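Local coordinates for SusD superfamily protein (PDB 3HDX) that probably binds polysaccharide at the outer membrane of Bacteroides thetaiotaomicron, as a SusD-family lipoprotein serving carbohydrate uptake, at residues Q190-S201 with K254-N262; V359-L369 with E419-W429. All coordinates share one frame; numbering follows the deposited sequence.

Interaction 1. Residues Q190-S201 with K254-N262; sequences QGKLFNKLSAYS and KGSRILGFN. With EDO (1,2-ethanediol), chain I; EDO (1,2-ethanediol), chain B.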
loop_
_atom_site.group_PDB
_atom_site.type_symbol
_atom_site.label_atom_id
_atom_site.label_comp_id
_atom_site.label_asym_id
_atom_site.label_seq_id
_atom_site.Cartn_x
_atom_site.Cartn_y
_atom_site.Cartn_z
ATOM N N GLN A 190 -0.292 11.644 -14.317
ATOM C CA GLN A 190 0.387 10.357 -14.030
ATOM C C GLN A 190 0.897 10.360 -12.586
ATOM O O GLN A 190 1.484 11.329 -12.127
ATOM C CB GLN A 190 1.566 10.133 -14.961
ATOM C CG GLN A 190 1.179 9.842 -16.381
ATOM C CD GLN A 190 2.375 9.780 -17.319
ATOM O OE1 GLN A 190 3.524 9.720 -16.864
ATOM N NE2 GLN A 190 2.104 9.727 -18.643
ATOM N N GLY A 191 0.655 9.272 -11.864
ATOM C CA GLY A 191 1.073 9.220 -10.455
ATOM C C GLY A 191 0.271 10.080 -9.521
ATOM O O GLY A 191 0.694 10.304 -8.387
ATOM N N LYS A 192 -0.878 10.580 -9.992
ATOM C CA LYS A 192 -1.734 11.463 -9.193
ATOM C C LYS A 192 -3.146 10.874 -9.078
ATOM O O LYS A 192 -3.660 10.648 -7.964
ATOM C CB LYS A 192 -1.683 12.903 -9.755
ATOM C CG LYS A 192 -0.227 13.427 -9.710
ATOM C CD LYS A 192 -0.060 14.909 -9.876
ATOM C CE LYS A 192 1.387 15.321 -9.612
ATOM N NZ LYS A 192 1.532 16.818 -9.731
ATOM N N LEU A 193 -3.763 10.594 -10.205
ATOM C CA LEU A 193 -5.096 9.982 -10.235
ATOM C C LEU A 193 -5.064 8.443 -10.358
ATOM O O LEU A 193 -4.162 7.888 -10.995
ATOM C CB LEU A 193 -5.901 10.560 -11.407
ATOM C CG LEU A 193 -6.093 12.087 -11.339
ATOM C CD1 LEU A 193 -6.811 12.517 -12.603
ATOM C CD2 LEU A 193 -6.834 12.588 -10.072
ATOM N N PHE A 194 -6.064 7.795 -9.748
ATOM C CA PHE A 194 -6.274 6.367 -9.806
ATOM C C PHE A 194 -6.583 6.029 -11.286
ATOM O O PHE A 194 -7.528 6.595 -11.861
ATOM C CB PHE A 194 -7.454 6.058 -8.887
ATOM C CG PHE A 194 -7.517 4.667 -8.398
ATOM C CD1 PHE A 194 -8.108 3.688 -9.150
ATOM C CD2 PHE A 194 -7.105 4.356 -7.101
ATOM C CE1 PHE A 194 -8.184 2.407 -8.698
ATOM C CE2 PHE A 194 -7.215 3.051 -6.632
ATOM C CZ PHE A 194 -7.780 2.097 -7.438
ATOM N N ASN A 195 -5.781 5.168 -11.904
ATOM C CA ASN A 195 -5.972 4.813 -13.304
ATOM C C ASN A 195 -6.436 3.369 -13.415
ATOM O O ASN A 195 -6.601 2.650 -12.404
ATOM C CB ASN A 195 -4.671 5.118 -14.081
ATOM C CG ASN A 195 -3.487 4.255 -13.635
ATOM O OD1 ASN A 195 -3.556 3.034 -13.714
ATOM N ND2 ASN A 195 -2.396 4.898 -13.192
ATOM N N LYS A 196 -6.654 2.915 -14.641
ATOM C CA LYS A 196 -7.187 1.569 -14.845
ATOM C C LYS A 196 -6.284 0.503 -14.193
ATOM O O LYS A 196 -6.791 -0.474 -13.590
ATOM C CB LYS A 196 -7.360 1.256 -16.316
ATOM C CG LYS A 196 -8.236 0.050 -16.620
ATOM C CD LYS A 196 -8.169 -0.404 -18.085
ATOM C CE LYS A 196 -8.683 0.569 -19.131
ATOM N NZ LYS A 196 -10.156 0.842 -18.922
ATOM N N LEU A 197 -4.960 0.669 -14.331
ATOM C CA LEU A 197 -4.013 -0.290 -13.744
ATOM C C LEU A 197 -3.966 -0.213 -12.218
ATOM O O LEU A 197 -3.738 -1.239 -11.543
ATOM C CB LEU A 197 -2.639 -0.226 -14.382
ATOM C CG LEU A 197 -2.629 -0.507 -15.890
ATOM C CD1 LEU A 197 -1.144 -0.565 -16.433
ATOM C CD2 LEU A 197 -3.419 -1.833 -16.220
ATOM N N SER A 198 -4.208 0.984 -11.666
ATOM C CA SER A 198 -4.354 1.113 -10.198
ATOM C C SER A 198 -5.447 0.136 -9.727
ATOM O O SER A 198 -5.263 -0.629 -8.775
ATOM C CB SER A 198 -4.759 2.540 -9.811
ATOM O OG SER A 198 -3.933 3.519 -10.417
ATOM N N ALA A 199 -6.590 0.136 -10.412
ATOM C CA ALA A 199 -7.712 -0.775 -10.044
ATOM C C ALA A 199 -7.318 -2.237 -10.186
ATOM O O ALA A 199 -7.596 -3.059 -9.309
ATOM C CB ALA A 199 -8.975 -0.454 -10.860
ATOM N N TYR A 200 -6.674 -2.570 -11.312
ATOM C CA TYR A 200 -6.168 -3.947 -11.486
ATOM C C TYR A 200 -5.198 -4.370 -10.381
ATOM O O TYR A 200 -5.195 -5.541 -9.996
ATOM C CB TYR A 200 -5.554 -4.177 -12.871
ATOM C CG TYR A 200 -6.547 -4.467 -13.978
ATOM C CD1 TYR A 200 -7.214 -5.675 -14.022
ATOM C CD2 TYR A 200 -6.824 -3.535 -14.963
ATOM C CE1 TYR A 200 -8.117 -5.971 -15.038
ATOM C CE2 TYR A 200 -7.701 -3.836 -16.020
ATOM C CZ TYR A 200 -8.355 -5.031 -16.046
ATOM O OH TYR A 200 -9.240 -5.341 -17.034
ATOM N N SER A 201 -4.403 -3.434 -9.884
ATOM C CA SER A 201 -3.429 -3.738 -8.828
ATOM C C SER A 201 -4.132 -4.108 -7.533
ATOM O O SER A 201 -3.677 -5.021 -6.829
ATOM C CB SER A 201 -2.405 -2.598 -8.609
ATOM O OG SER A 201 -2.916 -1.520 -7.849
ATOM N N LYS A 254 7.204 9.736 -11.758
ATOM C CA LYS A 254 5.900 9.651 -11.046
ATOM C C LYS A 254 4.902 8.633 -11.603
ATOM O O LYS A 254 4.145 8.042 -10.851
ATOM C CB LYS A 254 5.232 11.024 -10.893
ATOM C CG LYS A 254 4.808 11.725 -12.175
ATOM C CD LYS A 254 4.303 13.120 -11.845
ATOM C CE LYS A 254 3.566 13.787 -12.999
ATOM N NZ LYS A 254 4.408 13.933 -14.220
ATOM N N GLY A 255 4.898 8.420 -12.918
ATOM C CA GLY A 255 4.013 7.436 -13.520
ATOM C C GLY A 255 4.247 6.004 -13.035
ATOM O O GLY A 255 3.376 5.140 -13.165
ATOM N N SER A 256 5.431 5.770 -12.481
ATOM C CA SER A 256 5.778 4.481 -11.924
ATOM C C SER A 256 5.111 4.181 -10.584
ATOM O O SER A 256 5.160 3.024 -10.116
ATOM C CB SER A 256 7.293 4.313 -11.881
ATOM O OG SER A 256 7.840 4.323 -13.210
ATOM N N ARG A 257 4.470 5.190 -9.988
ATOM C CA ARG A 257 3.592 4.957 -8.804
ATOM C C ARG A 257 2.262 4.464 -9.384
ATOM O O ARG A 257 1.414 5.271 -9.783
ATOM C CB ARG A 257 3.427 6.193 -7.960
ATOM C CG ARG A 257 4.688 6.749 -7.384
ATOM C CD ARG A 257 4.394 7.794 -6.331
ATOM N NE ARG A 257 3.737 8.977 -6.889
ATOM C CZ ARG A 257 4.321 10.118 -7.290
ATOM N NH1 ARG A 257 5.649 10.291 -7.285
ATOM N NH2 ARG A 257 3.559 11.113 -7.740
ATOM N N ILE A 258 2.118 3.149 -9.519
ATOM C CA ILE A 258 0.905 2.555 -10.108
ATOM C C ILE A 258 -0.329 2.921 -9.269
ATOM O O ILE A 258 -1.383 3.215 -9.840
ATOM C CB ILE A 258 1.057 1.042 -10.306
ATOM C CG1 ILE A 258 2.150 0.765 -11.331
ATOM C CG2 ILE A 258 -0.306 0.375 -10.749
ATOM C CD1 ILE A 258 2.477 -0.708 -11.485
ATOM N N LEU A 259 -0.162 2.895 -7.947
ATOM C CA LEU A 259 -1.182 3.366 -6.998
ATOM C C LEU A 259 -0.465 4.018 -5.830
ATOM O O LEU A 259 0.382 3.378 -5.165
ATOM C CB LEU A 259 -2.090 2.211 -6.531
ATOM C CG LEU A 259 -3.425 2.575 -5.854
ATOM C CD1 LEU A 259 -4.299 1.310 -5.809
ATOM C CD2 LEU A 259 -3.303 3.156 -4.482
ATOM N N GLY A 260 -0.780 5.277 -5.577
ATOM C CA GLY A 260 -0.197 5.974 -4.447
ATOM C C GLY A 260 -0.969 7.218 -4.104
ATOM O O GLY A 260 -1.975 7.508 -4.755
ATOM N N PHE A 261 -0.520 7.909 -3.048
ATOM C CA PHE A 261 -1.180 9.121 -2.530
ATOM C C PHE A 261 -0.117 10.150 -2.230
ATOM O O PHE A 261 0.897 9.853 -1.579
ATOM C CB PHE A 261 -2.004 8.813 -1.275
ATOM C CG PHE A 261 -3.045 7.784 -1.528
ATOM C CD1 PHE A 261 -4.281 8.148 -2.050
ATOM C CD2 PHE A 261 -2.759 6.438 -1.346
ATOM C CE1 PHE A 261 -5.229 7.154 -2.408
ATOM C CE2 PHE A 261 -3.708 5.450 -1.683
ATOM C CZ PHE A 261 -4.943 5.826 -2.208
ATOM N N ASN A 262 -0.348 11.350 -2.746
ATOM C CA ASN A 262 0.639 12.422 -2.685
ATOM C C ASN A 262 0.248 13.525 -1.714
ATOM O O ASN A 262 -0.942 13.766 -1.476
ATOM C CB ASN A 262 0.791 13.043 -4.078
ATOM C CG ASN A 262 0.973 12.001 -5.155
ATOM O OD1 ASN A 262 1.709 11.024 -4.966
ATOM N ND2 ASN A 262 0.236 12.146 -6.247
HETATM C C1 EDO I . -2.632 7.179 -8.119
HETATM O O1 EDO I . -2.952 6.090 -7.324
HETATM C C2 EDO I . -1.509 6.869 -9.043
HETATM O O2 EDO I . -0.287 6.866 -8.298
HETATM C C1 EDO B . -2.691 18.921 -10.882
HETATM O O1 EDO B . -1.433 18.392 -10.444
HETATM C C2 EDO B . -2.882 18.479 -12.323
HETATM O O2 EDO B . -1.880 19.045 -13.173
HETATM O O HOH W 1 4.987 11.662 -15.755
HETATM O O HOH W 2 1.076 8.346 -6.160
HETATM O O HOH W 3 -3.814 9.412 -5.631
HETATM O O HOH W 4 0.691 5.458 -12.496
#
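Ser198 reaches Ile258 from the first turn of helix 196-209, whose start is closed by a capping box: Asn195 OD1 accepts from Ser198 N, and Ser198 OG accepts from Asn195 N at 2.9 Å. Ser198 OG also donates to Ile258 O at 2.6 Å, arriving almost in line with the carbonyl bond. Ile258 belongs to a classic beta bulge, paired together with Leu259 against Thr361, and the serine thus ties the helix start to the bulge. With an alanine in place of Ser198, Ile258 O would probably lose its donor and Asn195 N its side-chain acceptor.

A second polar grip centres on Gly191 O. Asn262 ND2 meets Gly191 O at 2.9 Å in the carbonyl plane, on a lone pair, while Arg257 NH2 comes from above that plane, 3.0 Å from Gly191 O; Ser249 O also holds this NH2, and Ser357 takes Asn262 OD1. Between the backbones, O1 of the ethanediol of chain I, probably from the crystallisation liquor, accepts from Gly260 N.

Apolar contacts lie beside these bonds. Leu259, its CG anti to the backbone N (chi1 -164°), sends CD1 obliquely against Phe194, 3.5 Å from CE2 in one of the ring's two modelled conformers. More firmly placed, Ile258 CG2 rests against Leu197, 4.4 Å from Leu197 CB.

Interaction 2. Residues V359-L369 with E419-W429; sequences VFTRLEDITLL and ERRRELMGEGW
Arg362 reaches Glu427 and Glu423 by setting CG between its backbone N and carbonyl carbon (chi1 55°) and running straight on to NE, while Asp365 turns CG anti to its N to meet Arg420. The Arg362 guanidinium grips Glu427 side-on, nearly coplanar: NE to OE1 at 2.8 Å and almost straight, NH2 to OE2 at 2.8 Å, both on syn lone pairs. Arg362 NH1 and NH2 converge end-on on Glu423 OE2, with Arg362 NH1 2.9 Å away on the anti lone pair. Glu364 OE1 joins this salt-bridge network through a weak bond from Arg362 NH1, while Thr235 N holds Glu364 OE2; Lys337 and Arg394 add charge to Glu427 and Glu423.

Arg420 holds Asp365 OD1 between NH1 and NH2, the latter at 2.7 Å, and Asp433 takes its NE. Leu424 CD1 covers one guanidinium face, and Leu368 CD1 packs on Arg420 CG at 3.7 Å. Trp429 lays CZ2 over a face of Phe360, the ring planes 49° apart, and its NE1 bonds Phe360 O weakly.

Helices 363-376 and 409-423 run antiparallel here, their short segments 10.7 Å apart at 174°. Helix 196-209 touches Leu369, helix 213-226 packs on Ile366, and strand 358-361 pairs with 259-261.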
loop_
_atom_site.group_PDB
_atom_site.type_symbol
_atom_site.label_atom_id
_atom_site.label_comp_id
_atom_site.label_asym_id
_atom_site.label_seq_id
_atom_site.Cartn_x
_atom_site.Cartn_y
_atom_site.Cartn_z
ATOM N N VAL A 359 3.391 4.958 -1.601
ATOM C CA VAL A 359 3.447 4.141 -2.814
ATOM C C VAL A 359 2.878 2.783 -2.461
ATOM O O VAL A 359 3.548 1.943 -1.849
ATOM C CB VAL A 359 4.836 4.033 -3.396
ATOM C CG1 VAL A 359 4.821 3.103 -4.636
ATOM C CG2 VAL A 359 5.417 5.463 -3.712
ATOM N N PHE A 360 1.595 2.596 -2.786
ATOM C CA PHE A 360 0.971 1.327 -2.513
ATOM C C PHE A 360 1.576 0.231 -3.366
ATOM O O PHE A 360 1.847 -0.850 -2.867
ATOM C CB PHE A 360 -0.545 1.392 -2.651
ATOM C CG PHE A 360 -1.207 0.073 -2.448
ATOM C CD1 PHE A 360 -1.381 -0.463 -1.165
ATOM C CD2 PHE A 360 -1.602 -0.694 -3.530
ATOM C CE1 PHE A 360 -1.995 -1.745 -1.012
ATOM C CE2 PHE A 360 -2.196 -1.940 -3.343
ATOM C CZ PHE A 360 -2.356 -2.455 -2.105
ATOM N N THR A 361 1.743 0.516 -4.658
ATOM C CA THR A 361 2.328 -0.435 -5.582
ATOM C C THR A 361 3.030 0.243 -6.740
ATOM O O THR A 361 2.830 1.415 -7.059
ATOM C CB THR A 361 1.282 -1.453 -6.094
ATOM O OG1 THR A 361 1.938 -2.535 -6.782
ATOM C CG2 THR A 361 0.221 -0.819 -6.991
ATOM N N ARG A 362 3.868 -0.559 -7.353
ATOM C CA ARG A 362 4.737 -0.219 -8.449
ATOM C C ARG A 362 5.097 -1.522 -9.163
ATOM O O ARG A 362 4.828 -2.622 -8.655
ATOM C CB ARG A 362 5.985 0.536 -7.966
ATOM C CG ARG A 362 6.800 -0.182 -6.882
ATOM C CD ARG A 362 7.813 0.816 -6.294
ATOM N NE ARG A 362 8.631 0.269 -5.202
ATOM C CZ ARG A 362 9.799 -0.350 -5.362
ATOM N NH1 ARG A 362 10.282 -0.624 -6.561
ATOM N NH2 ARG A 362 10.474 -0.744 -4.300
ATOM N N LEU A 363 5.748 -1.407 -10.323
ATOM C CA LEU A 363 6.011 -2.601 -11.144
ATOM C C LEU A 363 6.763 -3.715 -10.440
ATOM O O LEU A 363 6.475 -4.897 -10.647
ATOM C CB LEU A 363 6.671 -2.286 -12.502
ATOM C CG LEU A 363 5.670 -1.903 -13.598
ATOM C CD1 LEU A 363 6.395 -1.397 -14.843
ATOM C CD2 LEU A 363 4.723 -3.029 -13.951
ATOM N N GLU A 364 7.694 -3.356 -9.566
ATOM C CA GLU A 364 8.487 -4.395 -8.879
ATOM C C GLU A 364 7.595 -5.250 -7.957
ATOM O O GLU A 364 7.783 -6.470 -7.835
ATOM C CB GLU A 364 9.664 -3.799 -8.086
ATOM C CG GLU A 364 10.781 -3.160 -8.942
ATOM C CD GLU A 364 10.490 -1.781 -9.490
ATOM O OE1 GLU A 364 9.382 -1.224 -9.237
ATOM O OE2 GLU A 364 11.400 -1.242 -10.145
ATOM N N ASP A 365 6.667 -4.589 -7.271
ATOM C CA ASP A 365 5.688 -5.286 -6.415
ATOM C C ASP A 365 4.870 -6.288 -7.244
ATOM O O ASP A 365 4.801 -7.470 -6.914
ATOM C CB ASP A 365 4.774 -4.311 -5.691
ATOM C CG ASP A 365 3.586 -5.004 -5.029
ATOM O OD1 ASP A 365 3.795 -6.051 -4.367
ATOM O OD2 ASP A 365 2.437 -4.508 -5.195
ATOM N N ILE A 366 4.274 -5.781 -8.325
ATOM C CA ILE A 366 3.406 -6.594 -9.163
ATOM C C ILE A 366 4.170 -7.752 -9.839
ATOM O O ILE A 366 3.646 -8.851 -9.967
ATOM C CB ILE A 366 2.653 -5.728 -10.196
ATOM C CG1 ILE A 366 1.748 -4.687 -9.484
ATOM C CG2 ILE A 366 1.819 -6.585 -11.151
ATOM C CD1 ILE A 366 0.700 -5.214 -8.542
ATOM N N THR A 367 5.430 -7.504 -10.209
ATOM C CA THR A 367 6.287 -8.520 -10.803
ATOM C C THR A 367 6.614 -9.615 -9.813
ATOM O O THR A 367 6.502 -10.806 -10.151
ATOM C CB THR A 367 7.535 -7.872 -11.412
ATOM O OG1 THR A 367 7.098 -6.922 -12.399
ATOM C CG2 THR A 367 8.517 -8.913 -12.012
ATOM N N LEU A 368 6.902 -9.228 -8.570
ATOM C CA LEU A 368 7.179 -10.238 -7.518
ATOM C C LEU A 368 5.888 -10.958 -7.143
ATOM O O LEU A 368 5.912 -12.150 -6.860
ATOM C CB LEU A 368 7.895 -9.637 -6.280
ATOM C CG LEU A 368 9.316 -9.145 -6.552
ATOM C CD1 LEU A 368 9.847 -8.239 -5.395
ATOM C CD2 LEU A 368 10.281 -10.336 -6.853
ATOM N N LEU A 369 4.748 -10.258 -7.186
ATOM C CA LEU A 369 3.432 -10.882 -6.903
ATOM C C LEU A 369 3.163 -11.951 -7.938
ATOM O O LEU A 369 2.637 -13.023 -7.619
ATOM C CB LEU A 369 2.324 -9.802 -6.854
ATOM C CG LEU A 369 0.981 -10.354 -6.361
ATOM C CD1 LEU A 369 1.046 -10.774 -4.859
ATOM C CD2 LEU A 369 -0.140 -9.302 -6.634
ATOM N N GLU A 419 13.096 -11.412 -1.466
ATOM C CA GLU A 419 13.271 -10.327 -2.443
ATOM C C GLU A 419 12.269 -9.189 -2.176
ATOM O O GLU A 419 12.610 -7.995 -2.265
ATOM C CB GLU A 419 13.229 -10.825 -3.887
ATOM C CG GLU A 419 13.779 -9.769 -4.893
ATOM C CD GLU A 419 15.252 -9.441 -4.722
ATOM O OE1 GLU A 419 16.034 -10.264 -4.192
ATOM O OE2 GLU A 419 15.646 -8.351 -5.180
ATOM N N ARG A 420 11.015 -9.536 -1.899
ATOM C CA ARG A 420 10.046 -8.513 -1.498
ATOM C C ARG A 420 10.505 -7.764 -0.223
ATOM O O ARG A 420 10.313 -6.553 -0.077
ATOM C CB ARG A 420 8.678 -9.153 -1.252
ATOM C CG ARG A 420 8.019 -9.682 -2.492
ATOM C CD ARG A 420 6.602 -10.241 -2.265
ATOM N NE ARG A 420 5.647 -9.205 -1.824
ATOM C CZ ARG A 420 4.981 -8.380 -2.622
ATOM N NH1 ARG A 420 5.005 -8.497 -3.960
ATOM N NH2 ARG A 420 4.206 -7.462 -2.076
ATOM N N ARG A 421 11.039 -8.530 0.725
ATOM C CA ARG A 421 11.518 -7.984 2.002
ATOM C C ARG A 421 12.557 -6.898 1.728
ATOM O O ARG A 421 12.524 -5.859 2.351
ATOM C CB ARG A 421 12.115 -9.088 2.837
ATOM C CG ARG A 421 12.539 -8.744 4.262
ATOM C CD ARG A 421 13.119 -9.992 4.884
ATOM N NE ARG A 421 13.322 -9.881 6.341
ATOM C CZ ARG A 421 13.852 -10.840 7.084
ATOM N NH1 ARG A 421 14.246 -11.990 6.551
ATOM N NH2 ARG A 421 13.938 -10.672 8.409
ATOM N N ARG A 422 13.478 -7.191 0.816
ATOM C CA ARG A 422 14.479 -6.231 0.408
ATOM C C ARG A 422 13.935 -5.065 -0.429
ATOM O O ARG A 422 14.180 -3.895 -0.134
ATOM C CB ARG A 422 15.620 -6.942 -0.339
ATOM C CG ARG A 422 16.428 -7.858 0.534
ATOM C CD ARG A 422 17.610 -8.427 -0.178
ATOM N NE ARG A 422 17.223 -9.468 -1.114
ATOM C CZ ARG A 422 17.203 -10.783 -0.877
ATOM N NH1 ARG A 422 17.558 -11.288 0.293
ATOM N NH2 ARG A 422 16.832 -11.601 -1.847
ATOM N N GLU A 423 13.208 -5.400 -1.480
ATOM C CA GLU A 423 12.767 -4.401 -2.433
ATOM C C GLU A 423 11.750 -3.438 -1.920
ATOM O O GLU A 423 11.863 -2.247 -2.183
ATOM C CB GLU A 423 12.228 -5.111 -3.700
ATOM C CG GLU A 423 11.816 -4.185 -4.816
ATOM C CD GLU A 423 12.955 -3.285 -5.335
ATOM O OE1 GLU A 423 14.127 -3.696 -5.223
ATOM O OE2 GLU A 423 12.632 -2.203 -5.917
ATOM N N LEU A 424 10.805 -3.941 -1.140
ATOM C CA LEU A 424 9.679 -3.145 -0.687
ATOM C C LEU A 424 9.826 -2.659 0.756
ATOM O O LEU A 424 8.857 -2.151 1.365
ATOM C CB LEU A 424 8.370 -3.940 -0.886
ATOM C CG LEU A 424 8.120 -4.491 -2.305
ATOM C CD1 LEU A 424 6.923 -5.466 -2.353
ATOM C CD2 LEU A 424 7.897 -3.334 -3.285
HETATM N N MSE A 425 11.031 -2.748 1.304
HETATM C CA MSE A 425 11.300 -2.321 2.686
HETATM C C MSE A 425 10.868 -0.853 2.872
HETATM O O MSE A 425 11.243 0.015 2.084
HETATM C CB MSE A 425 12.791 -2.515 2.983
HETATM C CG MSE A 425 13.181 -2.265 4.445
HETATM SE SE MSE A 425 15.006 -2.778 4.792
HETATM C CE MSE A 425 14.897 -4.688 4.811
ATOM N N GLY A 426 10.064 -0.608 3.899
ATOM C CA GLY A 426 9.561 0.713 4.156
ATOM C C GLY A 426 8.367 1.188 3.326
ATOM O O GLY A 426 7.953 2.369 3.437
ATOM N N GLU A 427 7.791 0.275 2.525
ATOM C CA GLU A 427 6.637 0.594 1.674
ATOM C C GLU A 427 5.316 -0.035 2.125
ATOM O O GLU A 427 4.342 -0.070 1.362
ATOM C CB GLU A 427 6.950 0.267 0.227
ATOM C CG GLU A 427 8.137 1.047 -0.321
ATOM C CD GLU A 427 8.522 0.664 -1.710
ATOM O OE1 GLU A 427 7.643 0.502 -2.616
ATOM O OE2 GLU A 427 9.749 0.521 -1.945
ATOM N N GLY A 428 5.261 -0.484 3.375
ATOM C CA GLY A 428 4.020 -0.982 3.970
ATOM C C GLY A 428 3.588 -2.372 3.576
ATOM O O GLY A 428 2.419 -2.723 3.753
ATOM N N TRP A 429 4.542 -3.202 3.147
ATOM C CA TRP A 429 4.269 -4.575 2.670
ATOM C C TRP A 429 4.643 -5.731 3.574
ATOM O O TRP A 429 3.961 -6.751 3.549
ATOM C CB TRP A 429 4.947 -4.812 1.304
ATOM C CG TRP A 429 4.180 -4.181 0.199
ATOM C CD1 TRP A 429 4.511 -3.106 -0.556
ATOM C CD2 TRP A 429 2.911 -4.630 -0.256
ATOM N NE1 TRP A 429 3.496 -2.814 -1.459
ATOM C CE2 TRP A 429 2.489 -3.728 -1.290
ATOM C CE3 TRP A 429 2.051 -5.676 0.149
ATOM C CZ2 TRP A 429 1.246 -3.835 -1.906
ATOM C CZ3 TRP A 429 0.835 -5.806 -0.498
ATOM C CH2 TRP A 429 0.439 -4.886 -1.503
HETATM O O HOH W 5 4.967 -0.396 -2.872
HETATM O O HOH W 6 4.291 3.252 0.584
HETATM O O HOH W 7 1.851 -0.738 0.117
#

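Overall arrangement
Both contacts are buried, their centres 14 Å apart, and they meet at one two-stranded antiparallel sheet: interaction 1 supplies strand 259-261, interaction 2 strand 358-361. Leu259 O lies 3.2 Å from Thr361 N, a probable hydrogen bond. Helix 196-209, which begins in interaction 1, also lies against helix 363-376 of interaction 2. Their chemistry differs. Around 190-201 and 254-262, a loop and helix start are tied to a bulged strand and the turn before it, largely through backbone carbonyls, waters and a solvent molecule, with some residues partly exposed. Around 359-369 and 419-429 every touching residue is buried, and two antiparallel helix ends and their flanking turns are joined largely by arginine-carboxylate salt bridges.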